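Local coordinates for protein D-threo-3-hydroxyaspartate dehydratase (Delftia, PDB 3WQE) that uses pyridoxal 5'-phosphate and a divalent metal ion to deaminate D-threo-3-hydroxyaspartate to oxaloacetate and ammonium, and also acts on D-serine, at residues P50-S55 / I72-L77; I145-H150 / V179-G184; S185-D190 / R256-C261. One frame throughout, in Å; residues are numbered along the deposited sequence.

Interaction 1. Residues P50-S55 / I72-L77; sequences PHVKTS and ITVSTL. With PLP (pyridoxal-5'-phosphate), chain F; 2TL (D-allothreonine), chain H.
The imidazole of H51 is held between two aliphatic groups on opposite faces. On one face lies the methyl of T73, whose CG2 is 3.7 Å from the centroid of the H51 ring and 24° off the ring normal: a CH-pi contact in which the two side chains meet at about a right angle. CD of K53 lies over the other face, offset toward the rim. ND1 of H51 fixes the rotation of the ring by accepting from the backbone N of K53 at 3.1 Å, the donor tilted 20° from the ring plane. Held this way, the ring turns its CD2 edge to the cofactor, CD2 lying 3.6 Å from PLP C6 and PLP N1 close to the ring plane.

The backbones form a single parallel beta bridge at H51 and T73. T73 N donates to P50 O at 2.8 Å, and V52 N donates to T73 O at 2.9 Å. V52 sends its methyls to the strand: CG2 runs alongside V74 CG1 at 3.7 Å, pointing the same way, while CG1 meets CG2 of I72.

K53 passes beside S75, whose hydroxyl is bonded to E79. The K53 chain is extended through chi2 and chi3 and bends at chi4 (63°), which sets NZ 3.6 Å from PLP C4A; NZ itself is hydrogen-bonded to Q329 of the second subunit. K53 is the inferred Schiff-base lysine, yet PLP C4A lies 1.5 Å from N of the D-allothreonine. The chemistry is thus consistent with an amino acid that has displaced the lysine, with the lysine amine remaining beside C4A.

Interaction 2. Residues I145-H150 / V179-G184; sequences IDTDGH and VLTHAG. With PLP (pyridoxal-5'-phosphate), chain F; 2TL (D-allothreonine), chain H.
CG stands anti to the backbone N in both H150 (chi1 172°) and H182 (chi1 170°), and these torsions help bring the imidazoles together as an offset edge-to-face pair. The edge of H182 addresses the face of H150, with planes at 74° and centroids of the H150 and H182 rings 5.5 Å apart. CA of G184 sits over the centre of the H150 ring, 3.6 Å from its centroid; a CB there would point toward the ring, consistent with a glycine at this position. Water 3 lies in the H150 plane, 2.9 Å from ND1, and donates to H182 O.

With an alanine at H150, the edge of H182 and CA of G184 are likely to lose their aromatic cover, and water 3 its contact with ND1.

The H182 ring carries PLP C3 over the centre of one face and G184 N near the rim of the other. Its NE2 is hydrogen-bonded to OG1 of the D-allothreonine at 2.8 Å, while ND1 is taken by G226 O.

Nearer the strands, T147 and T181 reach toward each other tip to tip. T181 OG1 receives the proton of T147 OG1 at 2.8 Å and gives its own to I145 O at 2.8 Å, from above the carbonyl plane. I145 N bonds L180 O at 2.8 Å, pairing the parallel strands 140-146 and 175-180. Loops leaving the ends of adjacent parallel strands to hold the cofactor are characteristic of the TIM-barrel domain of alanine-racemase-like PLP enzymes.

Interaction 3. Residues S185-D190 / R256-C261; sequences SSYELD and RNIGVC. With PLP (pyridoxal-5'-phosphate), chain F; 2TL (D-allothreonine), chain H.
I258 fills the tight part of this contact, its side chain set against the backbone turn made by Y187 and L189. CG1 of I258 meets L189 O at 3.6 Å, and CD1 reaches Y187 CA at 3.8 Å. The first torsion serves both approaches: CG1 is anti to the carbonyl carbon (chi1 -73°), while the other branch, CG2, is anti to the backbone N and also lies beside L189 O. CD1 further touches the start of the Y187 side chain, obliquely to the ring. Two CA-H...O contacts stitch the backbones, I258 CA to L189 O at 3.6 Å and D190 CA to I258 O at 3.3 Å, the latter with 148° at the hydrogen.

The solvent side is looser. D190 is exposed, and of its side chain CB comes near N257 O; direct hydrogen bonds between the two segments are absent. Water 4 bridges the two backbones here, donating to D190 O and to N257 O, each at 2.8 Å.

On the inner side the Y187 ring leads to the cofactor. PLP O2P lies in the ring plane at its edge and accepts a hydrogen bond from Y187 OH; the modelled distance between Y187 OH and PLP O2P, 2.4 Å, is very short and its exact length doubtful. OG1 of the D-allothreonine is over one face.

Helix 253-258 ends in a Schellman motif with G259 as its positive-phi residue, and its M255 packs on Y187. S186 touches L198 of helix 192-215 and T230 of helix 228-233, so the 3-10 turn that runs to E188 lies among three helices.

How the interactions relate
The three contacts follow one another along the chain and surround one site, each meeting a different part of the cofactor: interaction 1 the pyridine nitrogen side and C4A, interaction 2 a ring face, interaction 3 the phosphate. The bound D-allothreonine also touches all three. Centres of interactions 1 and 2 lie about 17 Å apart and those of 1 and 3 about 21 Å, with nearest atoms about 6 Å apart in each case; what they share is contact with the two ligands. Interactions 2 and 3 join directly: D148 OD2 and S185 OG are 2.6 Å apart, probably a hydrogen bond, and H150 CD2 packs 3.9 Å from S185 N. The second subunit reaches interactions 1 and 2.

Interaction 1. Residues P50-S55 / I72-L77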
loop_
_atom_site.group_PDB
_atom_site.type_symbol
_atom_site.label_atom_id
_atom_site.label_comp_id
_atom_site.label_asym_id
_atom_site.label_seq_id
_atom_site.Cartn_x
_atom_site.Cartn_y
_atom_site.Cartn_z
ATOM N N PRO B 50 -8.978 10.203 -19.187
ATOM C CA PRO B 50 -8.389 10.161 -17.837
ATOM C C PRO B 50 -7.877 8.752 -17.507
ATOM O O PRO B 50 -8.483 7.736 -17.880
ATOM C CB PRO B 50 -9.597 10.502 -16.883
ATOM C CG PRO B 50 -10.843 10.319 -17.727
ATOM C CD PRO B 50 -10.415 10.569 -19.224
ATOM N N HIS B 51 -6.859 8.760 -16.673
ATOM C CA HIS B 51 -6.304 7.461 -16.163
ATOM C C HIS B 51 -6.971 7.178 -14.854
ATOM O O HIS B 51 -6.741 7.840 -13.830
ATOM C CB HIS B 51 -4.812 7.591 -16.056
ATOM C CG HIS B 51 -4.201 6.214 -16.123
ATOM N ND1 HIS B 51 -4.811 5.121 -15.510
ATOM C CD2 HIS B 51 -3.078 5.708 -16.831
ATOM C CE1 HIS B 51 -4.114 3.992 -15.858
ATOM N NE2 HIS B 51 -3.056 4.372 -16.605
ATOM N N VAL B 52 -7.820 6.171 -14.891
ATOM C CA VAL B 52 -8.607 5.841 -13.696
ATOM C C VAL B 52 -7.817 5.040 -12.679
ATOM O O VAL B 52 -8.392 4.767 -11.612
ATOM C CB VAL B 52 -9.949 5.138 -13.997
ATOM C CG1 VAL B 52 -10.790 6.099 -14.832
ATOM C CG2 VAL B 52 -9.750 3.800 -14.724
ATOM N N LYS B 53 -6.539 4.765 -12.929
ATOM C CA LYS B 53 -5.817 3.962 -11.914
ATOM C C LYS B 53 -5.644 4.795 -10.608
ATOM O O LYS B 53 -5.375 4.141 -9.563
ATOM C CB LYS B 53 -4.428 3.526 -12.416
ATOM C CG LYS B 53 -3.447 4.681 -12.471
ATOM C CD LYS B 53 -2.038 4.161 -12.995
ATOM C CE LYS B 53 -1.134 5.378 -13.211
ATOM N NZ LYS B 53 -0.851 6.127 -11.978
ATOM N N THR B 54 -5.815 6.118 -10.624
ATOM C CA THR B 54 -5.657 6.875 -9.355
ATOM C C THR B 54 -6.825 6.562 -8.405
ATOM O O THR B 54 -6.607 6.462 -7.176
ATOM C CB THR B 54 -5.747 8.364 -9.712
ATOM O OG1 THR B 54 -4.523 8.616 -10.431
ATOM C CG2 THR B 54 -5.727 9.249 -8.466
ATOM N N SER B 55 -8.059 6.442 -8.909
ATOM C CA SER B 55 -9.233 6.252 -7.980
ATOM C C SER B 55 -9.783 4.828 -8.073
ATOM O O SER B 55 -10.360 4.335 -7.095
ATOM C CB SER B 55 -10.417 7.236 -8.364
ATOM O OG SER B 55 -11.064 6.800 -9.603
ATOM N N ILE B 72 -11.434 6.061 -21.234
ATOM C CA ILE B 72 -10.545 5.996 -20.052
ATOM C C ILE B 72 -9.263 5.252 -20.387
ATOM O O ILE B 72 -9.162 4.510 -21.380
ATOM C CB ILE B 72 -11.198 5.270 -18.830
ATOM C CG1 ILE B 72 -11.567 3.797 -19.154
ATOM C CG2 ILE B 72 -12.411 6.089 -18.374
ATOM C CD1 ILE B 72 -12.145 3.013 -17.926
ATOM N N THR B 73 -8.285 5.472 -19.530
ATOM C CA THR B 73 -7.035 4.627 -19.496
ATOM C C THR B 73 -7.092 3.810 -18.209
ATOM O O THR B 73 -7.481 4.301 -17.133
ATOM C CB THR B 73 -5.775 5.522 -19.438
ATOM O OG1 THR B 73 -5.873 6.600 -20.443
ATOM C CG2 THR B 73 -4.548 4.718 -19.779
ATOM N N VAL B 74 -6.698 2.535 -18.359
ATOM C CA VAL B 74 -6.629 1.675 -17.147
ATOM C C VAL B 74 -5.210 1.043 -17.102
ATOM O O VAL B 74 -4.502 0.901 -18.091
ATOM C CB VAL B 74 -7.664 0.531 -17.230
ATOM C CG1 VAL B 74 -9.110 1.102 -17.240
ATOM C CG2 VAL B 74 -7.489 -0.413 -18.481
ATOM N N SER B 75 -4.874 0.625 -15.889
ATOM C CA SER B 75 -3.555 0.034 -15.616
ATOM C C SER B 75 -3.557 -1.468 -15.460
ATOM O O SER B 75 -2.463 -2.080 -15.274
ATOM C CB SER B 75 -2.882 0.684 -14.398
ATOM O OG SER B 75 -3.499 0.232 -13.160
ATOM N N THR B 76 -4.736 -2.057 -15.467
ATOM C CA THR B 76 -4.928 -3.532 -15.311
ATOM C C THR B 76 -6.182 -3.944 -16.097
ATOM O O THR B 76 -7.122 -3.121 -16.306
ATOM C CB THR B 76 -5.181 -3.974 -13.829
ATOM O OG1 THR B 76 -6.358 -3.266 -13.290
ATOM C CG2 THR B 76 -3.995 -3.563 -12.950
ATOM N N LEU B 77 -6.189 -5.206 -16.508
ATOM C CA LEU B 77 -7.452 -5.699 -17.129
ATOM C C LEU B 77 -8.567 -5.800 -16.079
ATOM O O LEU B 77 -9.721 -5.819 -16.490
ATOM C CB LEU B 77 -7.273 -7.011 -17.894
ATOM C CG LEU B 77 -6.404 -6.791 -19.127
ATOM C CD1 LEU B 77 -6.358 -8.143 -19.831
ATOM C CD2 LEU B 77 -6.998 -5.717 -20.086
HETATM N N1 PLP F . -0.464 7.319 -18.828
HETATM C C2 PLP F . 0.347 6.346 -18.400
HETATM C C2A PLP F . 0.749 5.245 -19.368
HETATM C C3 PLP F . 0.942 6.343 -17.090
HETATM O O3 PLP F . 1.759 5.347 -16.689
HETATM C C4 PLP F . 0.473 7.302 -16.179
HETATM C C4A PLP F . 0.983 7.447 -14.829
HETATM C C5 PLP F . -0.457 8.301 -16.677
HETATM C C6 PLP F . -0.878 8.248 -18.038
HETATM C C5A PLP F . -1.056 9.358 -15.712
HETATM O O4P PLP F . -0.084 10.257 -15.199
HETATM P P PLP F . -0.538 11.158 -13.950
HETATM O O1P PLP F . -1.698 11.962 -14.526
HETATM O O2P PLP F . 0.720 11.949 -13.785
HETATM O O3P PLP F . -0.936 10.240 -12.840
HETATM N N 2TL H . 2.164 6.564 -14.467
HETATM C CA 2TL H . 2.736 6.691 -13.073
HETATM C CB 2TL H . 4.112 7.374 -13.263
HETATM O OG1 2TL H . 4.003 8.743 -13.496
HETATM C CG2 2TL H . 5.094 6.827 -14.184
HETATM C C 2TL H . 2.962 5.242 -12.654
HETATM O O 2TL H . 2.942 4.401 -13.552
HETATM O OXT 2TL H . 3.074 5.090 -11.476
#

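Interaction 2. Residues I145-H150 / V179-G184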
loop_
_atom_site.group_PDB
_atom_site.type_symbol
_atom_site.label_atom_id
_atom_site.label_comp_id
_atom_site.label_asym_id
_atom_site.label_seq_id
_atom_site.Cartn_x
_atom_site.Cartn_y
_atom_site.Cartn_z
ATOM N N ILE B 145 5.864 4.784 -27.056
ATOM C CA ILE B 145 7.072 5.546 -27.445
ATOM C C ILE B 145 7.754 6.084 -26.189
ATOM O O ILE B 145 7.110 6.515 -25.227
ATOM C CB ILE B 145 6.656 6.769 -28.307
ATOM C CG1 ILE B 145 5.752 6.272 -29.494
ATOM C CG2 ILE B 145 7.881 7.489 -28.840
ATOM C CD1 ILE B 145 6.355 5.238 -30.437
ATOM N N ASP B 146 9.074 5.925 -26.183
ATOM C CA ASP B 146 9.912 6.538 -25.140
ATOM C C ASP B 146 10.333 7.908 -25.646
ATOM O O ASP B 146 11.093 8.035 -26.608
ATOM C CB ASP B 146 11.136 5.596 -24.998
ATOM C CG ASP B 146 12.143 6.159 -24.049
ATOM O OD1 ASP B 146 11.836 7.200 -23.439
ATOM O OD2 ASP B 146 13.217 5.529 -23.878
ATOM N N THR B 147 9.743 8.921 -24.959
ATOM C CA THR B 147 10.127 10.298 -25.332
ATOM C C THR B 147 10.980 10.961 -24.305
ATOM O O THR B 147 11.616 11.968 -24.672
ATOM C CB THR B 147 8.859 11.179 -25.504
ATOM O OG1 THR B 147 8.043 11.136 -24.360
ATOM C CG2 THR B 147 8.036 10.725 -26.720
ATOM N N ASP B 148 11.075 10.428 -23.059
ATOM C CA ASP B 148 11.957 11.120 -22.119
ATOM C C ASP B 148 12.859 10.212 -21.245
ATOM O O ASP B 148 13.450 10.674 -20.246
ATOM C CB ASP B 148 11.048 11.973 -21.168
ATOM C CG ASP B 148 10.267 11.068 -20.159
ATOM O OD1 ASP B 148 10.130 9.877 -20.492
ATOM O OD2 ASP B 148 9.728 11.604 -19.187
ATOM N N GLY B 149 12.975 8.944 -21.625
ATOM C CA GLY B 149 13.796 8.008 -20.947
ATOM C C GLY B 149 13.261 7.531 -19.630
ATOM O O GLY B 149 14.003 6.938 -18.890
ATOM N N HIS B 150 11.998 7.820 -19.305
ATOM C CA HIS B 150 11.391 7.469 -17.972
ATOM C C HIS B 150 11.436 5.989 -17.696
ATOM O O HIS B 150 11.797 5.615 -16.542
ATOM C CB HIS B 150 9.849 7.843 -17.946
ATOM C CG HIS B 150 9.151 7.379 -16.791
ATOM N ND1 HIS B 150 7.983 6.620 -16.824
ATOM C CD2 HIS B 150 9.422 7.693 -15.491
ATOM C CE1 HIS B 150 7.547 6.521 -15.561
ATOM N NE2 HIS B 150 8.456 7.106 -14.729
ATOM N N VAL B 179 -0.114 5.805 -31.491
ATOM C CA VAL B 179 1.117 5.796 -30.648
ATOM C C VAL B 179 0.767 6.536 -29.376
ATOM O O VAL B 179 -0.111 7.391 -29.306
ATOM C CB VAL B 179 2.320 6.490 -31.307
ATOM C CG1 VAL B 179 2.897 5.581 -32.434
ATOM C CG2 VAL B 179 1.944 7.880 -31.940
ATOM N N LEU B 180 1.459 6.166 -28.294
ATOM C CA LEU B 180 1.251 6.865 -27.006
ATOM C C LEU B 180 2.547 7.011 -26.301
ATOM O O LEU B 180 3.515 6.206 -26.507
ATOM C CB LEU B 180 0.244 6.150 -26.072
ATOM C CG LEU B 180 0.768 4.879 -25.358
ATOM C CD1 LEU B 180 -0.162 4.587 -24.160
ATOM C CD2 LEU B 180 0.822 3.668 -26.297
ATOM N N THR B 181 2.668 8.038 -25.474
ATOM C CA THR B 181 3.849 8.227 -24.598
ATOM C C THR B 181 3.430 8.728 -23.272
ATOM O O THR B 181 2.362 9.396 -23.197
ATOM C CB THR B 181 4.921 9.134 -25.250
ATOM O OG1 THR B 181 6.173 9.018 -24.562
ATOM C CG2 THR B 181 4.454 10.621 -25.280
ATOM N N HIS B 182 4.287 8.545 -22.236
ATOM C CA HIS B 182 4.028 9.134 -20.937
ATOM C C HIS B 182 5.313 9.717 -20.448
ATOM O O HIS B 182 6.306 8.969 -20.235
ATOM C CB HIS B 182 3.614 8.015 -19.968
ATOM C CG HIS B 182 3.565 8.473 -18.555
ATOM N ND1 HIS B 182 2.680 9.408 -18.061
ATOM C CD2 HIS B 182 4.335 7.996 -17.452
ATOM C CE1 HIS B 182 2.881 9.519 -16.646
ATOM N NE2 HIS B 182 3.894 8.707 -16.319
ATOM N N ALA B 183 5.369 11.049 -20.282
ATOM C CA ALA B 183 6.673 11.694 -19.865
ATOM C C ALA B 183 6.775 11.716 -18.338
ATOM O O ALA B 183 6.595 12.720 -17.642
ATOM C CB ALA B 183 6.873 13.162 -20.435
ATOM N N GLY B 184 7.004 10.500 -17.800
ATOM C CA GLY B 184 6.955 10.309 -16.356
ATOM C C GLY B 184 8.143 10.964 -15.727
ATOM O O GLY B 184 8.084 11.163 -14.470
HETATM N N1 PLP F . -0.464 7.319 -18.828
HETATM C C2 PLP F . 0.347 6.346 -18.400
HETATM C C2A PLP F . 0.749 5.245 -19.368
HETATM C C3 PLP F . 0.942 6.343 -17.090
HETATM O O3 PLP F . 1.759 5.347 -16.689
HETATM C C4 PLP F . 0.473 7.302 -16.179
HETATM C C4A PLP F . 0.983 7.447 -14.829
HETATM C C5 PLP F . -0.457 8.301 -16.677
HETATM C C6 PLP F . -0.878 8.248 -18.038
HETATM C C5A PLP F . -1.056 9.358 -15.712
HETATM O O4P PLP F . -0.084 10.257 -15.199
HETATM P P PLP F . -0.538 11.158 -13.950
HETATM O O1P PLP F . -1.698 11.962 -14.526
HETATM O O2P PLP F . 0.720 11.949 -13.785
HETATM O O3P PLP F . -0.936 10.240 -12.840
HETATM N N 2TL H . 2.164 6.564 -14.467
HETATM C CA 2TL H . 2.736 6.691 -13.073
HETATM C CB 2TL H . 4.112 7.374 -13.263
HETATM O OG1 2TL H . 4.003 8.743 -13.496
HETATM C CG2 2TL H . 5.094 6.827 -14.184
HETATM C C 2TL H . 2.962 5.242 -12.654
HETATM O O 2TL H . 2.942 4.401 -13.552
HETATM O OXT 2TL H . 3.074 5.090 -11.476
HETATM O O HOH W 1 6.155 6.330 -22.535
HETATM O O HOH W 2 8.727 8.310 -22.291
HETATM O O HOH W 3 6.965 6.113 -19.498
#

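Interaction 3. Residues S185-D190 / R256-C261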
loop_
_atom_site.group_PDB
_atom_site.type_symbol
_atom_site.label_atom_id
_atom_site.label_comp_id
_atom_site.label_asym_id
_atom_site.label_seq_id
_atom_site.Cartn_x
_atom_site.Cartn_y
_atom_site.Cartn_z
ATOM N N SER B 185 9.124 11.460 -16.465
ATOM C CA SER B 185 10.220 12.194 -15.820
ATOM C C SER B 185 9.776 13.560 -15.348
ATOM O O SER B 185 10.516 14.271 -14.656
ATOM C CB SER B 185 11.409 12.363 -16.765
ATOM O OG SER B 185 11.144 13.354 -17.820
ATOM N N SER B 186 8.523 13.927 -15.661
ATOM C CA SER B 186 7.988 15.273 -15.236
ATOM C C SER B 186 7.902 15.322 -13.658
ATOM O O SER B 186 7.926 16.411 -13.069
ATOM C CB SER B 186 6.592 15.488 -15.859
ATOM O OG SER B 186 5.622 14.598 -15.291
ATOM N N TYR B 187 7.895 14.131 -13.057
ATOM C CA TYR B 187 7.777 14.080 -11.581
ATOM C C TYR B 187 9.024 14.516 -10.910
ATOM O O TYR B 187 9.004 14.753 -9.690
ATOM C CB TYR B 187 7.370 12.650 -11.157
ATOM C CG TYR B 187 5.908 12.388 -11.293
ATOM C CD1 TYR B 187 5.229 12.475 -12.522
ATOM C CD2 TYR B 187 5.165 11.970 -10.168
ATOM C CE1 TYR B 187 3.850 12.136 -12.625
ATOM C CE2 TYR B 187 3.782 11.626 -10.264
ATOM C CZ TYR B 187 3.159 11.759 -11.537
ATOM O OH TYR B 187 1.783 11.479 -11.655
ATOM N N GLU B 188 10.120 14.618 -11.658
ATOM C CA GLU B 188 11.378 15.064 -11.059
ATOM C C GLU B 188 11.567 16.574 -11.152
ATOM O O GLU B 188 12.597 17.090 -10.689
ATOM C CB GLU B 188 12.546 14.340 -11.733
ATOM C CG GLU B 188 12.615 12.889 -11.189
ATOM C CD GLU B 188 12.798 11.880 -12.274
ATOM O OE1 GLU B 188 13.765 12.036 -13.095
ATOM O OE2 GLU B 188 11.959 10.910 -12.297
ATOM N N LEU B 189 10.636 17.295 -11.805
ATOM C CA LEU B 189 10.777 18.744 -12.076
ATOM C C LEU B 189 10.007 19.542 -11.024
ATOM O O LEU B 189 9.200 18.959 -10.286
ATOM C CB LEU B 189 10.210 19.024 -13.480
ATOM C CG LEU B 189 11.005 18.222 -14.559
ATOM C CD1 LEU B 189 10.547 18.491 -15.982
ATOM C CD2 LEU B 189 12.519 18.459 -14.476
ATOM N N ASP B 190 10.239 20.846 -11.009
ATOM C CA ASP B 190 9.604 21.717 -10.050
ATOM C C ASP B 190 9.573 23.174 -10.469
ATOM O O ASP B 190 9.368 24.063 -9.618
ATOM C CB ASP B 190 10.247 21.557 -8.649
ATOM C CG ASP B 190 11.745 21.910 -8.665
ATOM O OD1 ASP B 190 12.163 22.670 -9.533
ATOM O OD2 ASP B 190 12.492 21.506 -7.761
ATOM N N ARG B 256 1.859 19.245 -5.496
ATOM C CA ARG B 256 2.010 20.552 -4.936
ATOM C C ARG B 256 3.488 20.984 -5.045
ATOM O O ARG B 256 3.818 22.092 -5.496
ATOM C CB ARG B 256 1.581 20.473 -3.463
ATOM C CG ARG B 256 1.745 21.826 -2.800
ATOM C CD ARG B 256 3.110 22.005 -2.144
ATOM N NE ARG B 256 3.144 23.139 -1.229
ATOM C CZ ARG B 256 4.246 23.513 -0.591
ATOM N NH1 ARG B 256 5.421 22.915 -0.772
ATOM N NH2 ARG B 256 4.212 24.590 0.187
ATOM N N ASN B 257 4.393 20.034 -4.756
ATOM C CA ASN B 257 5.821 20.348 -4.856
ATOM C C ASN B 257 6.348 20.517 -6.298
ATOM O O ASN B 257 7.232 21.346 -6.503
ATOM C CB ASN B 257 6.630 19.282 -4.132
ATOM C CG ASN B 257 6.662 19.501 -2.590
ATOM O OD1 ASN B 257 6.449 20.578 -2.059
ATOM N ND2 ASN B 257 6.973 18.420 -1.892
ATOM N N ILE B 258 5.761 19.776 -7.258
ATOM C CA ILE B 258 6.137 19.938 -8.682
ATOM C C ILE B 258 5.684 21.314 -9.124
ATOM O O ILE B 258 6.313 21.974 -9.998
ATOM C CB ILE B 258 5.421 18.849 -9.493
ATOM C CG1 ILE B 258 6.106 17.522 -9.189
ATOM C CG2 ILE B 258 5.530 19.145 -11.026
ATOM C CD1 ILE B 258 5.334 16.257 -9.748
ATOM N N GLY B 259 4.612 21.779 -8.445
ATOM C CA GLY B 259 4.109 23.148 -8.600
ATOM C C GLY B 259 2.925 23.282 -9.508
ATOM O O GLY B 259 2.673 24.429 -9.967
ATOM N N VAL B 260 2.183 22.219 -9.773
ATOM C CA VAL B 260 1.026 22.324 -10.590
ATOM C C VAL B 260 -0.239 22.364 -9.771
ATOM O O VAL B 260 -1.317 22.477 -10.425
ATOM C CB VAL B 260 0.928 21.175 -11.585
ATOM C CG1 VAL B 260 2.213 21.185 -12.494
ATOM C CG2 VAL B 260 0.859 19.838 -10.861
ATOM N N CYS B 261 -0.163 22.376 -8.419
ATOM C CA CYS B 261 -1.332 22.685 -7.689
ATOM C C CYS B 261 -0.897 23.280 -6.346
ATOM O O CYS B 261 0.288 23.277 -6.053
ATOM C CB CYS B 261 -2.161 21.437 -7.472
ATOM S SG CYS B 261 -1.449 20.206 -6.360
HETATM N N1 PLP F . -0.464 7.319 -18.828
HETATM C C2 PLP F . 0.347 6.346 -18.400
HETATM C C2A PLP F . 0.749 5.245 -19.368
HETATM C C3 PLP F . 0.942 6.343 -17.090
HETATM O O3 PLP F . 1.759 5.347 -16.689
HETATM C C4 PLP F . 0.473 7.302 -16.179
HETATM C C4A PLP F . 0.983 7.447 -14.829
HETATM C C5 PLP F . -0.457 8.301 -16.677
HETATM C C6 PLP F . -0.878 8.248 -18.038
HETATM C C5A PLP F . -1.056 9.358 -15.712
HETATM O O4P PLP F . -0.084 10.257 -15.199
HETATM P P PLP F . -0.538 11.158 -13.950
HETATM O O1P PLP F . -1.698 11.962 -14.526
HETATM O O2P PLP F . 0.720 11.949 -13.785
HETATM O O3P PLP F . -0.936 10.240 -12.840
HETATM N N 2TL H . 2.164 6.564 -14.467
HETATM C CA 2TL H . 2.736 6.691 -13.073
HETATM C CB 2TL H . 4.112 7.374 -13.263
HETATM O OG1 2TL H . 4.003 8.743 -13.496
HETATM C CG2 2TL H . 5.094 6.827 -14.184
HETATM C C 2TL H . 2.962 5.242 -12.654
HETATM O O 2TL H . 2.942 4.401 -13.552
HETATM O OXT 2TL H . 3.074 5.090 -11.476
HETATM O O HOH W 4 7.515 23.954 -7.515
#